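Local atomic coordinates of aminoglycoside N(3)-acetyltransferase (Enterobacter cloacae, PDB entry 6NP3), a protein that transfers an acetyl group from acetyl-CoA to the 3-amino group of 2-deoxystreptamine antibiotics such as gentamicin, and so probably confers resistance to them. Residues Q11-D14 with L15-S19; I101-F104 with I105-P109; R228-L231 with A232-V236. One frame throughout, in Å; residues are numbered along the deposited sequence. Where two conformers were deposited one is given.

Contact 1 of 3, residues Q11-D14 with L15-S19; sequences QLRD and LGVRS
A Schellman motif ends helix 5-15, and the carbonyls of L12 and R13 carry most of it. V17 N bonds to L12 O at 3.0 Å, the long return bond of the motif. G16 N makes a weak bond to R13 O. G16 has positive phi (118°), where a side chain would jam against the carbonyl oxygen of L15. Two arginines then tie the helix end to the loop. R18 NH1 donates to R13 O at 2.8 Å, almost straight (175°), in the carbonyl plane and on a lone pair. The same NH1 donates to V17 O at 3.0 Å. R13 NH1 reaches V17 O at 2.9 Å from the other face of that carbonyl, but its stronger partner is A49 O of helix 39-50. The R13 chain bends at chi2 (-101°), which lays its guanidinium alongside the outgoing loop. A water joins R18 NH2 to D14 O, 3.0 Å from the water. On the apolar side, L12 CB meets V17 CG2 at 4.3 Å, and both side chains pack on A49. The last-turn carbonyls thus gain side-chain and water donors. A positive guanidinium at a helix C-terminus is likely to suit the helix dipole.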
loop_
_atom_site.group_PDB
_atom_site.type_symbol
_atom_site.label_atom_id
_atom_site.label_comp_id
_atom_site.label_asym_id
_atom_site.label_seq_id
_atom_site.Cartn_x
_atom_site.Cartn_y
_atom_site.Cartn_z
ATOM N N GLN A 11 -6.710 -4.287 21.754
ATOM C CA GLN A 11 -6.877 -5.313 20.726
ATOM C C GLN A 11 -5.644 -5.438 19.828
ATOM O O GLN A 11 -5.255 -6.552 19.454
ATOM C CB GLN A 11 -8.094 -4.993 19.866
ATOM C CG GLN A 11 -9.426 -5.236 20.526
ATOM C CD GLN A 11 -10.568 -4.754 19.684
ATOM O OE1 GLN A 11 -10.475 -3.725 19.045
ATOM N NE2 GLN A 11 -11.657 -5.507 19.663
ATOM N N LEU A 12 -5.032 -4.311 19.454
ATOM C CA LEU A 12 -3.827 -4.356 18.635
ATOM C C LEU A 12 -2.687 -5.023 19.383
ATOM O O LEU A 12 -1.928 -5.818 18.810
ATOM C CB LEU A 12 -3.468 -2.943 18.193
ATOM C CG LEU A 12 -4.420 -2.322 17.163
ATOM C CD1 LEU A 12 -4.245 -0.824 17.063
ATOM C CD2 LEU A 12 -4.206 -2.969 15.809
ATOM N N ARG A 13 -2.572 -4.743 20.685
ATOM C CA ARG A 13 -1.557 -5.413 21.485
ATOM C C ARG A 13 -1.823 -6.910 21.527
ATOM O O ARG A 13 -0.895 -7.720 21.406
ATOM C CB ARG A 13 -1.535 -4.815 22.891
ATOM C CG ARG A 13 -1.009 -3.386 22.967
ATOM C CD ARG A 13 0.438 -3.373 23.455
ATOM N NE ARG A 13 1.042 -2.043 23.493
ATOM C CZ ARG A 13 1.567 -1.434 22.433
ATOM N NH1 ARG A 13 1.549 -2.023 21.242
ATOM N NH2 ARG A 13 2.110 -0.232 22.570
ATOM N N ASP A 14 -3.088 -7.296 21.714
ATOM C CA ASP A 14 -3.415 -8.719 21.759
ATOM C C ASP A 14 -3.023 -9.406 20.459
ATOM O O ASP A 14 -2.608 -10.567 20.465
ATOM C CB ASP A 14 -4.915 -8.946 21.944
ATOM C CG ASP A 14 -5.409 -8.645 23.323
ATOM O OD1 ASP A 14 -4.591 -8.576 24.249
ATOM O OD2 ASP A 14 -6.637 -8.494 23.456
ATOM N N LEU A 15 -3.159 -8.710 19.334
ATOM C CA LEU A 15 -2.845 -9.288 18.038
ATOM C C LEU A 15 -1.349 -9.408 17.809
ATOM O O LEU A 15 -0.915 -10.168 16.933
ATOM C CB LEU A 15 -3.451 -8.379 16.982
ATOM C CG LEU A 15 -3.496 -8.921 15.565
ATOM C CD1 LEU A 15 -4.440 -10.099 15.465
ATOM C CD2 LEU A 15 -3.907 -7.809 14.616
ATOM N N GLY A 16 -0.553 -8.652 18.556
ATOM C CA GLY A 16 0.882 -8.763 18.466
ATOM C C GLY A 16 1.588 -7.507 18.020
ATOM O O GLY A 16 2.797 -7.539 17.835
ATOM N N VAL A 17 0.885 -6.397 17.870
ATOM C CA VAL A 17 1.574 -5.143 17.610
ATOM C C VAL A 17 2.308 -4.691 18.861
ATOM O O VAL A 17 1.744 -4.671 19.962
ATOM C CB VAL A 17 0.579 -4.072 17.181
ATOM C CG1 VAL A 17 1.321 -2.770 16.909
ATOM C CG2 VAL A 17 -0.165 -4.488 15.917
ATOM N N ARG A 18 3.584 -4.374 18.715
ATOM C CA ARG A 18 4.437 -3.979 19.816
ATOM C C ARG A 18 5.004 -2.592 19.575
ATOM O O ARG A 18 5.178 -2.145 18.432
ATOM C CB ARG A 18 5.592 -4.953 19.968
ATOM C CG ARG A 18 5.162 -6.357 20.364
ATOM C CD ARG A 18 4.612 -6.387 21.787
ATOM N NE ARG A 18 4.047 -7.676 22.173
ATOM C CZ ARG A 18 2.762 -8.000 22.074
ATOM N NH1 ARG A 18 1.889 -7.151 21.569
ATOM N NH2 ARG A 18 2.355 -9.192 22.467
ATOM N N SER A 19 5.292 -1.899 20.677
ATOM C CA SER A 19 5.985 -0.625 20.592
ATOM C C SER A 19 7.249 -0.790 19.763
ATOM O O SER A 19 8.007 -1.751 19.932
ATOM C CB SER A 19 6.315 -0.110 21.997
ATOM O OG SER A 19 5.131 0.150 22.739
HETATM O O HOH W 1 0.005 -10.632 21.927
#

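Contact 2 of 3, residues I101-F104 with I105-P109; sequences INEF and IRTYP
E103 and R106 form the ionic part of this contact, on the short helix 101-106. R106 grips the carboxylate side-on, one nitrogen to each oxygen. NE donates to E103 OE2 at 2.9 Å, nearly straight (177°), but meets that oxygen from above the carboxylate plane. NH2 reaches E103 OE1 at 2.7 Å, on its syn side. The two flat groups are turned 52° apart. R106 CG sits between its backbone N and carbonyl carbon (chi1 78°), and a bend at chi2 carries the guanidinium to E103. E103 OE2 also accepts from A94 N. T107 OG1 donates to E103 O at 2.8 Å, in the carbonyl plane and on a lone pair. T107 N bonds to the same oxygen at 3.2 Å from above that plane. The apolar contact of I105 is CD1 on I101 CG2, at 4.2 Å. I105 also packs on A58 and I124 of the central sheet. T107 CG2 lies over one face of the R106 guanidinium, 3.5 Å above the plane, over its centre. Two bonds to separate oxygens limit how the guanidinium can turn, and the pairing should partly neutralise both charges at the helix end.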
loop_
_atom_site.group_PDB
_atom_site.type_symbol
_atom_site.label_atom_id
_atom_site.label_comp_id
_atom_site.label_asym_id
_atom_site.label_seq_id
_atom_site.Cartn_x
_atom_site.Cartn_y
_atom_site.Cartn_z
ATOM N N ILE A 101 -9.617 5.234 5.349
ATOM C CA ILE A 101 -8.709 5.621 6.416
ATOM C C ILE A 101 -7.499 6.359 5.868
ATOM O O ILE A 101 -6.854 7.119 6.597
ATOM C CB ILE A 101 -8.300 4.380 7.233
ATOM C CG1 ILE A 101 -7.815 4.833 8.611
ATOM C CG2 ILE A 101 -7.204 3.575 6.533
ATOM C CD1 ILE A 101 -7.472 3.709 9.543
ATOM N N ASN A 102 -7.154 6.150 4.596
ATOM C CA ASN A 102 -5.873 6.653 4.115
ATOM C C ASN A 102 -5.830 8.169 4.067
ATOM O O ASN A 102 -4.763 8.757 4.260
ATOM C CB ASN A 102 -5.532 6.005 2.779
ATOM C CG ASN A 102 -5.083 4.595 2.947
ATOM O OD1 ASN A 102 -4.476 4.248 3.964
ATOM N ND2 ASN A 102 -5.348 3.768 1.948
ATOM N N GLU A 103 -6.956 8.823 3.816
ATOM C CA GLU A 103 -6.947 10.282 3.839
ATOM C C GLU A 103 -6.693 10.810 5.244
ATOM O O GLU A 103 -6.058 11.855 5.397
ATOM C CB GLU A 103 -8.254 10.801 3.233
ATOM C CG GLU A 103 -8.413 12.317 3.210
ATOM C CD GLU A 103 -7.462 13.022 2.260
ATOM O OE1 GLU A 103 -7.575 14.267 2.126
ATOM O OE2 GLU A 103 -6.593 12.361 1.632
ATOM N N PHE A 104 -7.151 10.084 6.271
ATOM C CA PHE A 104 -6.856 10.462 7.647
ATOM C C PHE A 104 -5.387 10.232 7.962
ATOM O O PHE A 104 -4.759 11.048 8.637
ATOM C CB PHE A 104 -7.733 9.673 8.625
ATOM C CG PHE A 104 -9.191 10.012 8.539
ATOM C CD1 PHE A 104 -10.001 9.411 7.598
ATOM C CD2 PHE A 104 -9.747 10.960 9.380
ATOM C CE1 PHE A 104 -11.343 9.740 7.495
ATOM C CE2 PHE A 104 -11.083 11.286 9.293
ATOM C CZ PHE A 104 -11.885 10.683 8.357
ATOM N N ILE A 105 -4.815 9.119 7.498
ATOM C CA ILE A 105 -3.388 8.891 7.708
ATOM C C ILE A 105 -2.562 10.001 7.065
ATOM O O ILE A 105 -1.665 10.590 7.683
ATOM C CB ILE A 105 -2.992 7.497 7.179
ATOM C CG1 ILE A 105 -3.664 6.397 8.013
ATOM C CG2 ILE A 105 -1.477 7.340 7.196
ATOM C CD1 ILE A 105 -3.392 4.979 7.531
ATOM N N ARG A 106 -2.822 10.279 5.795
ATOM C CA ARG A 106 -1.926 11.173 5.084
ATOM C C ARG A 106 -2.008 12.614 5.584
ATOM O O ARG A 106 -1.031 13.353 5.455
ATOM C CB ARG A 106 -2.140 11.073 3.573
ATOM C CG ARG A 106 -3.351 11.794 3.043
ATOM C CD ARG A 106 -2.979 13.128 2.408
ATOM N NE ARG A 106 -4.171 13.833 1.965
ATOM C CZ ARG A 106 -4.222 15.136 1.743
ATOM N NH1 ARG A 106 -3.115 15.852 1.817
ATOM N NH2 ARG A 106 -5.367 15.695 1.383
ATOM N N THR A 107 -3.138 13.031 6.158
ATOM C CA THR A 107 -3.264 14.372 6.731
ATOM C C THR A 107 -2.814 14.463 8.189
ATOM O O THR A 107 -2.893 15.545 8.788
ATOM C CB THR A 107 -4.712 14.880 6.601
ATOM O OG1 THR A 107 -5.612 13.964 7.225
ATOM C CG2 THR A 107 -5.081 15.088 5.140
ATOM N N TYR A 108 -2.357 13.373 8.780
ATOM C CA TYR A 108 -1.899 13.425 10.160
ATOM C C TYR A 108 -0.690 14.349 10.266
ATOM O O TYR A 108 0.204 14.321 9.412
ATOM C CB TYR A 108 -1.509 12.026 10.618
ATOM C CG TYR A 108 -1.301 11.927 12.098
ATOM C CD1 TYR A 108 -2.394 11.855 12.947
ATOM C CD2 TYR A 108 -0.024 11.915 12.649
ATOM C CE1 TYR A 108 -2.235 11.780 14.303
ATOM C CE2 TYR A 108 0.143 11.831 14.019
ATOM C CZ TYR A 108 -0.973 11.759 14.825
ATOM O OH TYR A 108 -0.824 11.676 16.188
ATOM N N PRO A 109 -0.612 15.181 11.300
ATOM C CA PRO A 109 0.533 16.091 11.392
ATOM C C PRO A 109 1.855 15.339 11.417
ATOM O O PRO A 109 2.037 14.380 12.159
ATOM C CB PRO A 109 0.281 16.850 12.699
ATOM C CG PRO A 109 -1.185 16.734 12.922
ATOM C CD PRO A 109 -1.570 15.376 12.398
#

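Contact 3 of 3, residues R228-L231 with A232-V236; sequences RDYL and ARTRV
A232 and R233 close the last turn of helix 222-233 on the carbonyls behind them. A232 N bonds to R228 O at 3.1 Å and weakly to D229 O. R233 N donates to Y230 O at 3.0 Å, a bond of 3-10 spacing. The R233 side chain runs beside D229, but NE stays 4.2 Å from D229 OD1, beyond a salt bridge; the firmer partner of D229 is W261, through OD2. T234 is central to the contact. Its OG1 donates to Y230 O at 2.8 Å, from the opposite face of that carbonyl to R233 N. The same OG1 lies 3.5 Å above the centre of the Y230 ring. T234 CB makes a CH-pi contact over this face, 4.1 Å from the ring centroid. Y230 CG is anti to its backbone N (chi1 179°), bringing the ring alongside the outgoing chain. A water donates to both T234 O and L231 O. V236 ends the segment, its CG2 touching Y230 CE2 and L231 CD2, each at 4.1 Å. Y230 OH is bonded to D253, and F257 meets the ring edge-to-face. With its hydroxyl bonded and T234 over one face, the ring is held in orientation, while two donors satisfy Y230 O.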
loop_
_atom_site.group_PDB
_atom_site.type_symbol
_atom_site.label_atom_id
_atom_site.label_comp_id
_atom_site.label_asym_id
_atom_site.label_seq_id
_atom_site.Cartn_x
_atom_site.Cartn_y
_atom_site.Cartn_z
ATOM N N ARG A 228 -3.881 -16.005 -0.265
ATOM C CA ARG A 228 -4.771 -17.070 0.192
ATOM C C ARG A 228 -3.990 -18.337 0.508
ATOM O O ARG A 228 -4.228 -18.986 1.536
ATOM C CB ARG A 228 -5.821 -17.400 -0.873
ATOM C CG ARG A 228 -7.011 -16.500 -0.948
ATOM C CD ARG A 228 -8.057 -16.998 -1.956
ATOM N NE ARG A 228 -8.985 -15.919 -2.289
ATOM C CZ ARG A 228 -9.913 -15.455 -1.460
ATOM N NH1 ARG A 228 -10.047 -15.980 -0.252
ATOM N NH2 ARG A 228 -10.709 -14.465 -1.836
ATOM N N ASP A 229 -3.092 -18.742 -0.393
ATOM C CA ASP A 229 -2.252 -19.909 -0.145
ATOM C C ASP A 229 -1.446 -19.717 1.131
ATOM O O ASP A 229 -1.474 -20.565 2.031
ATOM C CB ASP A 229 -1.331 -20.162 -1.343
ATOM C CG ASP A 229 -1.713 -21.404 -2.131
ATOM O OD1 ASP A 229 -2.604 -22.160 -1.701
ATOM O OD2 ASP A 229 -1.110 -21.641 -3.193
ATOM N N TYR A 230 -0.807 -18.552 1.265
ATOM C CA TYR A 230 0.059 -18.299 2.417
ATOM C C TYR A 230 -0.722 -18.428 3.708
ATOM O O TYR A 230 -0.266 -19.063 4.662
ATOM C CB TYR A 230 0.669 -16.906 2.312
ATOM C CG TYR A 230 1.563 -16.511 3.441
ATOM C CD1 TYR A 230 2.870 -16.879 3.443
ATOM C CD2 TYR A 230 1.093 -15.749 4.507
ATOM C CE1 TYR A 230 3.720 -16.467 4.460
ATOM C CE2 TYR A 230 1.916 -15.365 5.532
ATOM C CZ TYR A 230 3.221 -15.728 5.507
ATOM O OH TYR A 230 4.021 -15.298 6.539
ATOM N N LEU A 231 -1.904 -17.832 3.746
ATOM C CA LEU A 231 -2.690 -17.844 4.966
ATOM C C LEU A 231 -3.221 -19.231 5.282
ATOM O O LEU A 231 -3.478 -19.529 6.451
ATOM C CB LEU A 231 -3.828 -16.836 4.859
ATOM C CG LEU A 231 -3.349 -15.381 4.835
ATOM C CD1 LEU A 231 -4.509 -14.436 4.529
ATOM C CD2 LEU A 231 -2.700 -14.979 6.156
ATOM N N ALA A 232 -3.346 -20.096 4.289
ATOM C CA ALA A 232 -3.745 -21.471 4.552
ATOM C C ALA A 232 -2.600 -22.314 5.068
ATOM O O ALA A 232 -2.849 -23.430 5.539
ATOM C CB ALA A 232 -4.257 -22.117 3.261
ATOM N N ARG A 233 -1.358 -21.822 4.977
ATOM C CA ARG A 233 -0.171 -22.618 5.215
ATOM C C ARG A 233 0.713 -22.104 6.339
ATOM O O ARG A 233 1.774 -22.692 6.563
ATOM C CB ARG A 233 0.688 -22.649 3.943
ATOM C CG ARG A 233 0.106 -23.500 2.831
ATOM C CD ARG A 233 0.888 -23.298 1.543
ATOM N NE ARG A 233 0.409 -24.140 0.447
ATOM C CZ ARG A 233 1.062 -25.200 -0.019
ATOM N NH1 ARG A 233 2.229 -25.550 0.501
ATOM N NH2 ARG A 233 0.546 -25.904 -1.015
ATOM N N THR A 234 0.322 -21.035 7.041
ATOM C CA THR A 234 1.217 -20.309 7.933
ATOM C C THR A 234 0.485 -19.926 9.200
ATOM O O THR A 234 -0.678 -19.518 9.161
ATOM C CB THR A 234 1.699 -19.011 7.255
ATOM O OG1 THR A 234 2.166 -19.310 5.938
ATOM C CG2 THR A 234 2.811 -18.367 8.032
ATOM N N ARG A 235 1.184 -20.042 10.315
ATOM C CA ARG A 235 0.695 -19.487 11.567
ATOM C C ARG A 235 0.817 -17.974 11.522
ATOM O O ARG A 235 1.910 -17.440 11.306
ATOM C CB ARG A 235 1.477 -20.068 12.741
ATOM C CG ARG A 235 1.136 -21.540 12.950
ATOM C CD ARG A 235 1.787 -22.106 14.189
ATOM N NE ARG A 235 1.222 -21.534 15.407
ATOM C CZ ARG A 235 1.553 -21.928 16.630
ATOM N NH1 ARG A 235 2.449 -22.884 16.778
ATOM N NH2 ARG A 235 1.000 -21.358 17.688
ATOM N N VAL A 236 -0.309 -17.306 11.712
ATOM C CA VAL A 236 -0.435 -15.860 11.659
ATOM C C VAL A 236 -1.394 -15.456 12.773
ATOM O O VAL A 236 -2.503 -15.994 12.872
ATOM C CB VAL A 236 -0.990 -15.447 10.282
ATOM C CG1 VAL A 236 -1.317 -13.974 10.263
ATOM C CG2 VAL A 236 -0.034 -15.819 9.146
HETATM O O HOH W 2 -3.031 -18.089 8.624
#

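All three contacts lie at the C-terminal ends of helices. Contacts 1 and 2 both pack on helix 39-50, through A49 and V43 among others; their centres are 21 Å apart. Contact 1 meets strand 244-250 through L15 and V17, and contact 3 does so through Y230 and V236. Their nearest atoms are about 7 Å apart. Contacts 2 and 3 lie on opposite sides of the chain's centre, centres 30 Å apart. Contact 2 is nearest the cofactor site: the I101 side chain is about 4 Å from those of V27 and L29, which bind acetyl-CoA in another structure of this enzyme; the cofactor is absent here. The N102 and R228 side chains are about 10 Å from the bound gentamicin.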